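AAEL008620-PA odorant-binding protein (Aedes aegypti, PDB 5V13) binds juvenile hormone in the mosquito hemolymph, holding it in a pocket of an odorant-binding protein-like, largely helical fold. Local coordinates at residues B[24-29]-B[156-161]; B[92-97]-B[152-157]; B[185-190]-B[245-250]. One frame throughout, in Å; residues are numbered along the deposited sequence.

Contact 1: B[24-29]-B[156-161]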
ATOM      1  N   ARG B  24      -8.385  11.229 -12.913  1.00  8.99           N
ATOM      2  CA  ARG B  24      -9.154  10.188 -12.251  1.00  9.42           C
ATOM      3  C   ARG B  24      -8.215   9.169 -11.619  1.00  9.86           C
ATOM      4  O   ARG B  24      -7.316   8.647 -12.284  1.00 11.98           O
ATOM      5  CB  ARG B  24     -10.070   9.489 -13.261  1.00  9.45           C
ATOM      6  CG  ARG B  24     -11.059  10.435 -14.014  1.00 10.98           C
ATOM      7  CD  ARG B  24     -12.055  11.123 -13.067  1.00 11.89           C
ATOM      8  NE  ARG B  24     -11.573  12.376 -12.479  1.00 12.70           N
ATOM      9  CZ  ARG B  24     -12.346  13.210 -11.784  1.00 17.97           C
ATOM     10  NH1 ARG B  24     -13.630  12.923 -11.596  1.00 14.93           N
ATOM     11  NH2 ARG B  24     -11.853  14.339 -11.290  1.00 14.90           N
ATOM     12  N   THR B  25      -8.445   8.872 -10.344  1.00 12.16           N
ATOM     13  CA  THR B  25      -7.739   7.795  -9.651  1.00 14.60           C
ATOM     14  C   THR B  25      -8.305   6.441 -10.055  1.00 13.76           C
ATOM     15  O   THR B  25      -9.376   6.361 -10.658  1.00 12.37           O
ATOM     16  CB  THR B  25      -7.892   7.964  -8.147  1.00 11.28           C
ATOM     17  OG1 THR B  25      -9.263   7.736  -7.799  1.00 10.98           O
ATOM     18  CG2 THR B  25      -7.457   9.351  -7.712  1.00 12.35           C
ATOM     19  N   PRO B  26      -7.616   5.345  -9.709  1.00 10.05           N
ATOM     20  CA  PRO B  26      -8.218   4.015  -9.923  1.00 10.89           C
ATOM     21  C   PRO B  26      -9.454   3.778  -9.075  1.00  8.36           C
ATOM     22  O   PRO B  26     -10.285   2.950  -9.451  1.00 14.83           O
ATOM     23  CB  PRO B  26      -7.080   3.042  -9.561  1.00 15.22           C
ATOM     24  CG  PRO B  26      -6.100   3.856  -8.758  1.00 16.88           C
ATOM     25  CD  PRO B  26      -6.200   5.249  -9.299  1.00 10.23           C
ATOM     26  N   GLU B  27      -9.612   4.480  -7.946  1.00  9.48           N
ATOM     27  CA  GLU B  27     -10.880   4.385  -7.227  1.00 11.31           C
ATOM     28  C   GLU B  27     -12.007   4.975  -8.064  1.00 11.29           C
ATOM     29  O   GLU B  27     -13.091   4.395  -8.160  1.00  9.78           O
ATOM     30  CB  GLU B  27     -10.791   5.099  -5.872  1.00 12.47           C
ATOM     31  CG  GLU B  27     -12.058   5.000  -4.992  1.00 12.28           C
ATOM     32  CD  GLU B  27     -13.185   5.962  -5.385  1.00 15.24           C
ATOM     33  OE1 GLU B  27     -14.384   5.605  -5.178  1.00 13.25           O
ATOM     34  OE2 GLU B  27     -12.874   7.085  -5.866  1.00 15.91           O
ATOM     35  N   GLN B  28     -11.757   6.122  -8.691  1.00  8.51           N
ATOM     36  CA  GLN B  28     -12.789   6.792  -9.477  1.00  8.39           C
ATOM     37  C   GLN B  28     -13.129   6.023 -10.763  1.00 12.35           C
ATOM     38  O   GLN B  28     -14.308   5.886 -11.116  1.00 11.44           O
ATOM     39  CB  GLN B  28     -12.327   8.219  -9.774  1.00  9.72           C
ATOM     40  CG  GLN B  28     -12.431   9.123  -8.526  1.00 10.42           C
ATOM     41  CD  GLN B  28     -11.831  10.495  -8.749  1.00 12.46           C
ATOM     42  OE1 GLN B  28     -10.736  10.626  -9.307  1.00 14.42           O
ATOM     43  NE2 GLN B  28     -12.536  11.526  -8.301  1.00 13.61           N
ATOM     44  N   THR B  29     -12.125   5.547 -11.501  1.00 11.94           N
ATOM     45  CA  THR B  29     -12.436   4.756 -12.691  1.00  8.23           C
ATOM     46  C   THR B  29     -13.161   3.462 -12.322  1.00 14.28           C
ATOM     47  O   THR B  29     -14.151   3.096 -12.966  1.00 12.62           O
ATOM     48  CB  THR B  29     -11.169   4.465 -13.497  1.00  8.40           C
ATOM     49  OG1 THR B  29     -10.191   3.822 -12.665  1.00  9.12           O
ATOM     50  CG2 THR B  29     -10.585   5.777 -14.038  1.00 16.13           C
ATOM     51  N   ALA B 156       0.911   3.175  -5.470  1.00 13.13           N
ATOM     52  CA  ALA B 156       1.970   3.637  -4.571  1.00 16.58           C
ATOM     53  C   ALA B 156       2.274   5.127  -4.753  1.00 17.19           C
ATOM     54  O   ALA B 156       2.576   5.815  -3.770  1.00 15.62           O
ATOM     55  CB  ALA B 156       3.239   2.810  -4.768  1.00 16.61           C
ATOM     56  N   LYS B 157       2.165   5.644  -5.984  1.00 17.29           N
ATOM     57  CA  LYS B 157       2.345   7.079  -6.214  1.00 16.45           C
ATOM     58  C   LYS B 157       1.253   7.879  -5.526  1.00 17.25           C
ATOM     59  O   LYS B 157       1.499   8.976  -5.021  1.00 15.54           O
ATOM     60  CB  LYS B 157       2.361   7.365  -7.718  1.00 21.92           C
ATOM     61  CG  LYS B 157       2.605   8.822  -8.087  1.00 37.59           C
ATOM     62  CD  LYS B 157       2.434   9.070  -9.595  1.00 40.60           C
ATOM     63  CE  LYS B 157       0.958   9.062 -10.019  1.00 40.82           C
ATOM     64  NZ  LYS B 157       0.748   9.487 -11.447  1.00 32.83           N
ATOM     65  N   LEU B 158       0.030   7.359  -5.518  1.00 11.54           N
ATOM     66  CA  LEU B 158      -1.059   8.020  -4.810  1.00 11.38           C
ATOM     67  C   LEU B 158      -1.042   7.724  -3.311  1.00 16.66           C
ATOM     68  O   LEU B 158      -1.499   8.559  -2.524  1.00 15.06           O
ATOM     69  CB  LEU B 158      -2.402   7.605  -5.417  1.00 12.28           C
ATOM     70  CG  LEU B 158      -2.615   7.955  -6.889  1.00 17.84           C
ATOM     71  CD1 LEU B 158      -3.913   7.327  -7.430  1.00 15.21           C
ATOM     72  CD2 LEU B 158      -2.635   9.480  -7.071  1.00 15.59           C
ATOM     73  N   GLY B 159      -0.560   6.545  -2.906  1.00 19.73           N
ATOM     74  CA  GLY B 159      -0.457   6.183  -1.495  1.00 16.42           C
ATOM     75  C   GLY B 159      -1.776   6.291  -0.750  1.00 19.06           C
ATOM     76  O   GLY B 159      -2.847   5.916  -1.249  1.00 14.41           O
ATOM     77  N   ASN B 160      -1.702   6.828   0.468  1.00 16.40           N
ATOM     78  CA  ASN B 160      -2.889   7.098   1.271  1.00 18.07           C
ATOM     79  C   ASN B 160      -3.690   8.278   0.761  1.00 23.28           C
ATOM     80  O   ASN B 160      -4.686   8.639   1.399  1.00 27.16           O
ATOM     81  CB  ASN B 160      -2.514   7.371   2.727  1.00 26.84           C
ATOM     82  CG  ASN B 160      -1.999   6.148   3.442  1.00 27.87           C
ATOM     83  OD1 ASN B 160      -1.478   5.217   2.830  1.00 32.73           O
ATOM     84  ND2 ASN B 160      -2.136   6.148   4.760  1.00 37.20           N
ATOM     85  N   GLY B 161      -3.289   8.902  -0.344  1.00 13.84           N
ATOM     86  CA  GLY B 161      -4.166   9.879  -0.965  1.00 16.34           C
ATOM     87  C   GLY B 161      -5.336   9.301  -1.738  1.00 14.95           C
ATOM     88  O   GLY B 161      -6.190  10.064  -2.200  1.00 22.62           O
TER
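Leu158 offers a single methyl, CD1, to the start of helix 26-38, and the whole apolar contact turns on where that methyl lands. Leu158 CD1 comes against the CD corner of Pro26, 3.6 Å away. Thr25 comes in differently: its side chain runs at a slant to that of Leu158, and Thr25 CG2 stands 4.1 Å from the same Leu158 CD1. One methyl thus touches two neighbouring residues, and the branching of Thr25 decides which group it finds. With chi1 at 68°, OG1 is held between the backbone N and the carbonyl carbon and turned to its own helix, while CG2 is left for the leucine. The polar half of Thr25 serves a capping box at the N-terminus of helix 26-38: Gln28 N donates to Thr25 OG1 at 3.1 Å, and Thr25 N returns a bond to Gln28 OE1, also 3.1 Å and nearly straight at 164°, arriving in the carbonyl plane on a lone pair. The two reciprocal bonds cap the first turn of helix 26-38, and the side chain that caps also packs. On the opposing side, Leu158 lies near the end of helix 151-158; Gly159, with positive phi, departs from helical angles, and Gly161 N bonds back to Leu158 O at 2.8 Å. Pro26 also rests on Thr154 and Tyr155, one turn back along helix 151-158, and on His145, while Thr25 touches Val162.

Contact 2: B[92-97]-B[152-157]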
ATOM      1  N   GLU B  92      -1.143  13.044 -19.254  1.00 14.51           N
ATOM      2  CA  GLU B  92       0.080  13.572 -18.654  1.00 19.65           C
ATOM      3  C   GLU B  92       0.380  12.928 -17.305  1.00 20.71           C
ATOM      4  O   GLU B  92       1.550  12.743 -16.947  1.00 21.19           O
ATOM      5  CB  GLU B  92      -0.028  15.089 -18.519  1.00 17.74           C
ATOM      6  CG  GLU B  92      -0.004  15.809 -19.860  1.00 21.21           C
ATOM      7  CD  GLU B  92      -0.234  17.318 -19.753  1.00 34.74           C
ATOM      8  OE1 GLU B  92       0.051  18.038 -20.740  1.00 31.54           O
ATOM      9  OE2 GLU B  92      -0.719  17.783 -18.700  1.00 38.05           O
ATOM     10  N   SER B  93      -0.655  12.570 -16.547  1.00 20.22           N
ATOM     11  CA  SER B  93      -0.445  11.984 -15.232  1.00 23.47           C
ATOM     12  C   SER B  93      -0.144  10.492 -15.296  1.00 25.03           C
ATOM     13  O   SER B  93       0.633   9.990 -14.475  1.00 24.99           O
ATOM     14  CB  SER B  93      -1.668  12.230 -14.342  1.00 25.50           C
ATOM     15  OG  SER B  93      -1.526  11.556 -13.099  1.00 27.48           O
ATOM     16  N   PHE B  94      -0.749   9.760 -16.239  1.00 22.52           N
ATOM     17  CA  PHE B  94      -0.774   8.301 -16.150  1.00 23.36           C
ATOM     18  C   PHE B  94      -0.330   7.539 -17.394  1.00 26.38           C
ATOM     19  O   PHE B  94      -0.406   6.306 -17.388  1.00 29.49           O
ATOM     20  CB  PHE B  94      -2.179   7.803 -15.775  1.00 19.12           C
ATOM     21  CG  PHE B  94      -2.587   8.117 -14.345  1.00 15.65           C
ATOM     22  CD1 PHE B  94      -1.883   7.586 -13.272  1.00 17.92           C
ATOM     23  CD2 PHE B  94      -3.679   8.927 -14.085  1.00 17.37           C
ATOM     24  CE1 PHE B  94      -2.247   7.885 -11.960  1.00 20.20           C
ATOM     25  CE2 PHE B  94      -4.067   9.215 -12.783  1.00 20.48           C
ATOM     26  CZ  PHE B  94      -3.346   8.688 -11.713  1.00 20.33           C
ATOM     27  N   PHE B  95       0.116   8.203 -18.456  1.00 19.98           N
ATOM     28  CA  PHE B  95       0.614   7.487 -19.632  1.00 20.23           C
ATOM     29  C   PHE B  95       2.100   7.784 -19.807  1.00 24.71           C
ATOM     30  O   PHE B  95       2.471   8.882 -20.239  1.00 19.54           O
ATOM     31  CB  PHE B  95      -0.163   7.852 -20.897  1.00 17.37           C
ATOM     32  CG  PHE B  95       0.272   7.064 -22.099  1.00 17.26           C
ATOM     33  CD1 PHE B  95      -0.113   5.740 -22.246  1.00 21.10           C
ATOM     34  CD2 PHE B  95       1.081   7.633 -23.061  1.00 21.29           C
ATOM     35  CE1 PHE B  95       0.298   5.000 -23.345  1.00 22.29           C
ATOM     36  CE2 PHE B  95       1.494   6.906 -24.163  1.00 28.49           C
ATOM     37  CZ  PHE B  95       1.103   5.584 -24.306  1.00 24.24           C
ATOM     38  N   HIS B  96       2.948   6.795 -19.496  1.00 23.01           N
ATOM     39  CA  HIS B  96       4.399   6.941 -19.592  1.00 24.16           C
ATOM     40  C   HIS B  96       5.042   5.926 -20.527  1.00 29.96           C
ATOM     41  O   HIS B  96       6.277   5.835 -20.568  1.00 30.98           O
ATOM     42  CB  HIS B  96       5.020   6.824 -18.201  1.00 21.91           C
ATOM     43  CG  HIS B  96       4.184   7.447 -17.130  1.00 19.16           C
ATOM     44  ND1 HIS B  96       3.895   8.796 -17.107  1.00 24.94           N
ATOM     45  CD2 HIS B  96       3.544   6.905 -16.065  1.00 23.45           C
ATOM     46  CE1 HIS B  96       3.123   9.059 -16.065  1.00 23.98           C
ATOM     47  NE2 HIS B  96       2.895   7.929 -15.419  1.00 20.24           N
ATOM     48  N   ALA B  97       4.248   5.173 -21.284  1.00 27.23           N
ATOM     49  CA  ALA B  97       4.772   4.080 -22.097  1.00 29.67           C
ATOM     50  C   ALA B  97       5.283   4.505 -23.472  1.00 35.37           C
ATOM     51  O   ALA B  97       6.001   3.725 -24.110  1.00 39.09           O
ATOM     52  CB  ALA B  97       3.695   3.003 -22.272  1.00 29.92           C
ATOM     53  N   GLY B 152       0.514  -1.443  -9.429  1.00 14.57           N
ATOM     54  CA  GLY B 152       1.389  -1.209  -8.289  1.00 13.90           C
ATOM     55  C   GLY B 152       1.934   0.207  -8.254  1.00 16.55           C
ATOM     56  O   GLY B 152       1.878   0.884  -7.221  1.00 15.40           O
ATOM     57  N   ASN B 153       2.485   0.669  -9.384  1.00 15.00           N
ATOM     58  CA  ASN B 153       3.034   2.029  -9.452  1.00 14.98           C
ATOM     59  C   ASN B 153       1.966   3.080  -9.182  1.00 16.19           C
ATOM     60  O   ASN B 153       2.198   4.046  -8.444  1.00 16.26           O
ATOM     61  CB  ASN B 153       3.664   2.267 -10.828  1.00 14.96           C
ATOM     62  CG  ASN B 153       4.979   1.568 -10.991  1.00 16.13           C
ATOM     63  OD1 ASN B 153       5.643   1.244 -10.008  1.00 16.20           O
ATOM     64  ND2 ASN B 153       5.380   1.337 -12.238  1.00 17.98           N
ATOM     65  N   THR B 154       0.785   2.904  -9.774  1.00 13.97           N
ATOM     66  CA  THR B 154      -0.294   3.877  -9.632  1.00 16.07           C
ATOM     67  C   THR B 154      -0.743   4.016  -8.179  1.00 17.51           C
ATOM     68  O   THR B 154      -0.899   5.134  -7.670  1.00 13.37           O
ATOM     69  CB  THR B 154      -1.464   3.464 -10.527  1.00 13.53           C
ATOM     70  OG1 THR B 154      -1.049   3.482 -11.902  1.00 16.84           O
ATOM     71  CG2 THR B 154      -2.667   4.380 -10.318  1.00 15.11           C
ATOM     72  N   TYR B 155      -0.977   2.893  -7.491  1.00 14.46           N
ATOM     73  CA  TYR B 155      -1.463   3.012  -6.116  1.00 15.04           C
ATOM     74  C   TYR B 155      -0.355   3.454  -5.155  1.00 12.78           C
ATOM     75  O   TYR B 155      -0.647   4.066  -4.119  1.00 16.03           O
ATOM     76  CB  TYR B 155      -2.096   1.694  -5.641  1.00 20.65           C
ATOM     77  CG  TYR B 155      -3.576   1.555  -5.973  1.00 11.27           C
ATOM     78  CD1 TYR B 155      -4.550   2.175  -5.185  1.00  9.99           C
ATOM     79  CD2 TYR B 155      -4.000   0.792  -7.055  1.00 12.74           C
ATOM     80  CE1 TYR B 155      -5.915   2.029  -5.472  1.00 18.06           C
ATOM     81  CE2 TYR B 155      -5.362   0.657  -7.358  1.00 19.29           C
ATOM     82  CZ  TYR B 155      -6.311   1.278  -6.566  1.00 18.65           C
ATOM     83  OH  TYR B 155      -7.663   1.139  -6.860  1.00 17.38           O
ATOM     84  N   ALA B 156       0.911   3.175  -5.470  1.00 13.13           N
ATOM     85  CA  ALA B 156       1.970   3.637  -4.571  1.00 16.58           C
ATOM     86  C   ALA B 156       2.274   5.127  -4.753  1.00 17.19           C
ATOM     87  O   ALA B 156       2.576   5.815  -3.770  1.00 15.62           O
ATOM     88  CB  ALA B 156       3.239   2.810  -4.768  1.00 16.61           C
ATOM     89  N   LYS B 157       2.165   5.644  -5.984  1.00 17.29           N
ATOM     90  CA  LYS B 157       2.345   7.079  -6.214  1.00 16.45           C
ATOM     91  C   LYS B 157       1.253   7.879  -5.526  1.00 17.25           C
ATOM     92  O   LYS B 157       1.499   8.976  -5.021  1.00 15.54           O
ATOM     93  CB  LYS B 157       2.361   7.365  -7.718  1.00 21.92           C
ATOM     94  CG  LYS B 157       2.605   8.822  -8.087  1.00 37.59           C
ATOM     95  CD  LYS B 157       2.434   9.070  -9.595  1.00 40.60           C
ATOM     96  CE  LYS B 157       0.958   9.062 -10.019  1.00 40.82           C
ATOM     97  NZ  LYS B 157       0.748   9.487 -11.447  1.00 32.83           N
TER
HETATM   98  O   HOH W   1       1.799   7.608 -13.194  1.00 31.21           O
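Lys157 reaches across to the end of helix 84-94 and brings its ammonium to Ser93 and Phe94 together. The chain leaves its helix with CG anti to the backbone N (chi1 -177°), stays extended through chi2, then bends at chi3, 74°, which carries NZ to the aromatic ring. There NZ lies 3.4 Å from Phe94 CE1, approaching the ring obliquely, with Lys157 CE close behind. The bond from Lys157 NZ to Ser93 OG is weak, at 3.5 Å. A firmer partner is a water that accepts from Lys157 NZ at 2.8 Å and sits in the plane of the His96 ring, at its edge. A chi1 of 175° swings Ser93 OG over the centre of the Phe94 ring, 3.4 Å above its plane. Thr154 adds the apolar share: its side chain crosses that of Phe94 at about a right angle, and Thr154 CG2 lies 3.9 Å from Phe94 CE1. Its hydroxyl is engaged within its own helix region, bonded to Asp150 O. The end of helix 84-94 is thereby laid against helix 151-158, with His145 meeting the Phe94 ring edge-to-face, helix 26-38 bordering the same face, and Phe95 turned to helices 99-113 and 137-143.

Contact 3: B[185-190]-B[245-250]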
ATOM      1  N   ASN B 185     -22.047   9.924  20.012  1.00 63.88           N
ATOM      2  CA  ASN B 185     -22.816  11.162  20.064  1.00 64.94           C
ATOM      3  C   ASN B 185     -22.041  12.365  19.546  1.00 63.22           C
ATOM      4  O   ASN B 185     -22.656  13.393  19.242  1.00 65.88           O
ATOM      5  CB  ASN B 185     -23.263  11.457  21.501  1.00 67.39           C
ATOM      6  CG  ASN B 185     -24.427  10.597  21.941  1.00 71.11           C
ATOM      7  OD1 ASN B 185     -25.259  10.190  21.127  1.00 71.89           O
ATOM      8  ND2 ASN B 185     -24.498  10.321  23.241  1.00 71.99           N
ATOM      9  N   SER B 186     -20.717  12.268  19.451  1.00 59.46           N
ATOM     10  CA  SER B 186     -19.911  13.428  19.106  1.00 60.70           C
ATOM     11  C   SER B 186     -20.270  13.947  17.715  1.00 55.35           C
ATOM     12  O   SER B 186     -20.882  13.250  16.899  1.00 48.93           O
ATOM     13  CB  SER B 186     -18.427  13.079  19.173  1.00 62.21           C
ATOM     14  OG  SER B 186     -18.171  11.901  18.433  1.00 64.57           O
ATOM     15  N   CYS B 187     -19.887  15.201  17.455  1.00 56.85           N
ATOM     16  CA  CYS B 187     -20.122  15.825  16.161  1.00 55.35           C
ATOM     17  C   CYS B 187     -18.838  15.838  15.345  1.00 50.91           C
ATOM     18  O   CYS B 187     -17.882  16.537  15.717  1.00 53.39           O
ATOM     19  CB  CYS B 187     -20.662  17.240  16.331  1.00 55.64           C
ATOM     20  SG  CYS B 187     -22.456  17.257  16.381  1.00 63.51           S
ATOM     21  N   PRO B 188     -18.774  15.103  14.241  1.00 38.92           N
ATOM     22  CA  PRO B 188     -17.515  14.967  13.493  1.00 32.65           C
ATOM     23  C   PRO B 188     -17.118  16.272  12.820  1.00 33.25           C
ATOM     24  O   PRO B 188     -17.966  17.143  12.578  1.00 38.17           O
ATOM     25  CB  PRO B 188     -17.842  13.880  12.457  1.00 30.81           C
ATOM     26  CG  PRO B 188     -19.013  13.139  13.024  1.00 31.51           C
ATOM     27  CD  PRO B 188     -19.813  14.177  13.761  1.00 33.71           C
ATOM     28  N   PRO B 189     -15.837  16.440  12.486  1.00 29.14           N
ATOM     29  CA  PRO B 189     -15.415  17.651  11.770  1.00 24.45           C
ATOM     30  C   PRO B 189     -15.952  17.678  10.349  1.00 24.22           C
ATOM     31  O   PRO B 189     -16.130  16.640   9.709  1.00 20.32           O
ATOM     32  CB  PRO B 189     -13.883  17.556  11.765  1.00 27.87           C
ATOM     33  CG  PRO B 189     -13.534  16.342  12.610  1.00 31.16           C
ATOM     34  CD  PRO B 189     -14.735  15.478  12.652  1.00 28.66           C
ATOM     35  N   GLU B 190     -16.148  18.899   9.837  1.00 27.23           N
ATOM     36  CA  GLU B 190     -16.714  19.074   8.502  1.00 26.93           C
ATOM     37  C   GLU B 190     -15.841  18.434   7.419  1.00 21.49           C
ATOM     38  O   GLU B 190     -16.360  17.903   6.430  1.00 21.22           O
ATOM     39  CB  GLU B 190     -16.916  20.567   8.227  1.00 34.63           C
ATOM     40  CG  GLU B 190     -17.839  20.888   7.062  1.00 51.28           C
ATOM     41  CD  GLU B 190     -17.091  21.058   5.753  1.00 68.53           C
ATOM     42  OE1 GLU B 190     -17.396  20.330   4.784  1.00 72.32           O
ATOM     43  OE2 GLU B 190     -16.193  21.925   5.693  1.00 76.36           O
ATOM     44  N   CYS B 245     -29.002  17.634   8.902  1.00 24.48           N
ATOM     45  CA  CYS B 245     -30.371  17.368   8.476  1.00 26.92           C
ATOM     46  C   CYS B 245     -30.710  15.884   8.623  1.00 24.82           C
ATOM     47  O   CYS B 245     -31.776  15.540   9.141  1.00 24.95           O
ATOM     48  CB  CYS B 245     -30.577  17.850   7.040  1.00 28.89           C
ATOM     49  SG  CYS B 245     -32.234  17.489   6.353  1.00 34.58           S
ATOM     50  N   LEU B 246     -29.806  14.993   8.202  1.00 21.88           N
ATOM     51  CA  LEU B 246     -30.070  13.559   8.317  1.00 24.18           C
ATOM     52  C   LEU B 246     -30.105  13.110   9.774  1.00 23.79           C
ATOM     53  O   LEU B 246     -30.980  12.328  10.163  1.00 21.81           O
ATOM     54  CB  LEU B 246     -29.019  12.759   7.544  1.00 19.95           C
ATOM     55  CG  LEU B 246     -29.059  12.866   6.016  1.00 21.56           C
ATOM     56  CD1 LEU B 246     -27.856  12.185   5.401  1.00 23.66           C
ATOM     57  CD2 LEU B 246     -30.358  12.275   5.450  1.00 20.72           C
ATOM     58  N   ARG B 247     -29.156  13.576  10.591  1.00 21.04           N
ATOM     59  CA  ARG B 247     -29.136  13.169  11.991  1.00 23.80           C
ATOM     60  C   ARG B 247     -30.406  13.600  12.716  1.00 24.86           C
ATOM     61  O   ARG B 247     -30.894  12.877  13.592  1.00 23.88           O
ATOM     62  CB  ARG B 247     -27.890  13.729  12.685  1.00 23.17           C
ATOM     63  CG  ARG B 247     -27.784  13.342  14.154  1.00 27.00           C
ATOM     64  CD  ARG B 247     -26.452  13.720  14.780  1.00 26.52           C
ATOM     65  NE  ARG B 247     -26.457  13.379  16.198  1.00 31.59           N
ATOM     66  CZ  ARG B 247     -25.365  13.194  16.931  1.00 37.42           C
ATOM     67  NH1 ARG B 247     -24.160  13.319  16.387  1.00 35.50           N
ATOM     68  NH2 ARG B 247     -25.484  12.881  18.211  1.00 36.94           N
ATOM     69  N   ASP B 248     -30.985  14.744  12.336  1.00 25.02           N
ATOM     70  CA  ASP B 248     -32.229  15.191  12.962  1.00 27.58           C
ATOM     71  C   ASP B 248     -33.423  14.308  12.619  1.00 27.35           C
ATOM     72  O   ASP B 248     -34.467  14.416  13.274  1.00 27.71           O
ATOM     73  CB  ASP B 248     -32.553  16.628  12.550  1.00 30.39           C
ATOM     74  CG  ASP B 248     -31.818  17.658  13.384  1.00 36.61           C
ATOM     75  OD1 ASP B 248     -31.361  17.324  14.500  1.00 35.66           O
ATOM     76  OD2 ASP B 248     -31.715  18.813  12.925  1.00 40.80           O
ATOM     77  N   LYS B 249     -33.315  13.471  11.595  1.00 27.23           N
ATOM     78  CA  LYS B 249     -34.371  12.525  11.274  1.00 30.94           C
ATOM     79  C   LYS B 249     -34.158  11.170  11.935  1.00 32.00           C
ATOM     80  O   LYS B 249     -34.992  10.276  11.770  1.00 30.62           O
ATOM     81  CB  LYS B 249     -34.481  12.374   9.753  1.00 37.01           C
ATOM     82  CG  LYS B 249     -34.953  13.663   9.084  1.00 39.45           C
ATOM     83  CD  LYS B 249     -35.061  13.544   7.580  1.00 45.39           C
ATOM     84  CE  LYS B 249     -36.153  14.469   7.049  1.00 53.20           C
ATOM     85  NZ  LYS B 249     -35.985  15.869   7.516  1.00 56.85           N
ATOM     86  N   GLY B 250     -33.065  10.999  12.675  1.00 27.49           N
ATOM     87  CA  GLY B 250     -32.829   9.780  13.428  1.00 24.51           C
ATOM     88  C   GLY B 250     -31.351   9.454  13.504  1.00 23.39           C
ATOM     89  O   GLY B 250     -30.766   8.987  12.519  1.00 24.04           O
TER
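A loop leading into helix 190-199 is tied here to the last turn or so of helix 239-247, where an arginine side chain grips backbone carbonyls. Arg247 spans the gap stretched out from CG to NE, which sets its guanidinium beside Asn185 and Ser186. Both terminal nitrogens close end-on on one oxygen: Arg247 NH2 donates to Asn185 O at 3.1 Å and Arg247 NH1 to the same Asn185 O at 3.2 Å. Neither bond is straight, the N-H...O angles being 147° and 139°. The oxygen lies near the guanidinium plane, yet both donors come from the same face of the Asn185 carbonyl, NH1 well above its plane and NH2 tilted by 28°. A third, weak bond runs from Arg247 NH1 to Ser186 O at 3.3 Å, also at the edge of the group. NH1 is held as well by Tyr243 OH, one turn back on the same helix, which probably steadies the guanidinium. Asn185 is poorly ordered, and its amide only skirts the arginine. Past Arg247 the chain folds into a type I beta turn closed by Gly250 N bonding to Arg247 O, and helix 251-264 follows. Cys245, disulfide-bonded to Cys232, fixes the same helix to a preceding loop. This is arginine side chain-to-backbone bonding that ties an interhelical loop to a helix, in a helical fold braced by disulfides as in the PBP/GOBP family.

How the contacts relate
Contacts 1 and 2 form one partly buried region: they share Ala156 and Lys157, both use helix 151-158, and their centres are 9 Å apart. That helix meets helix 26-38 in contact 1 and the end of helix 84-94 in contact 2. Arg24 O, packed against the Phe94 ring, joins the two directly, and both border the second subunit, another copy of the protein. Contact 3 stands apart at the surface, its centre 29 Å from that of contact 1 and 38 Å from that of contact 2, and no other chain of the assembly touches its segments. The chemistry shifts accordingly, from hydrocarbon in contact 1, through mixed lysine and ring in contact 2, to arginine on carbonyl oxygens in contact 3.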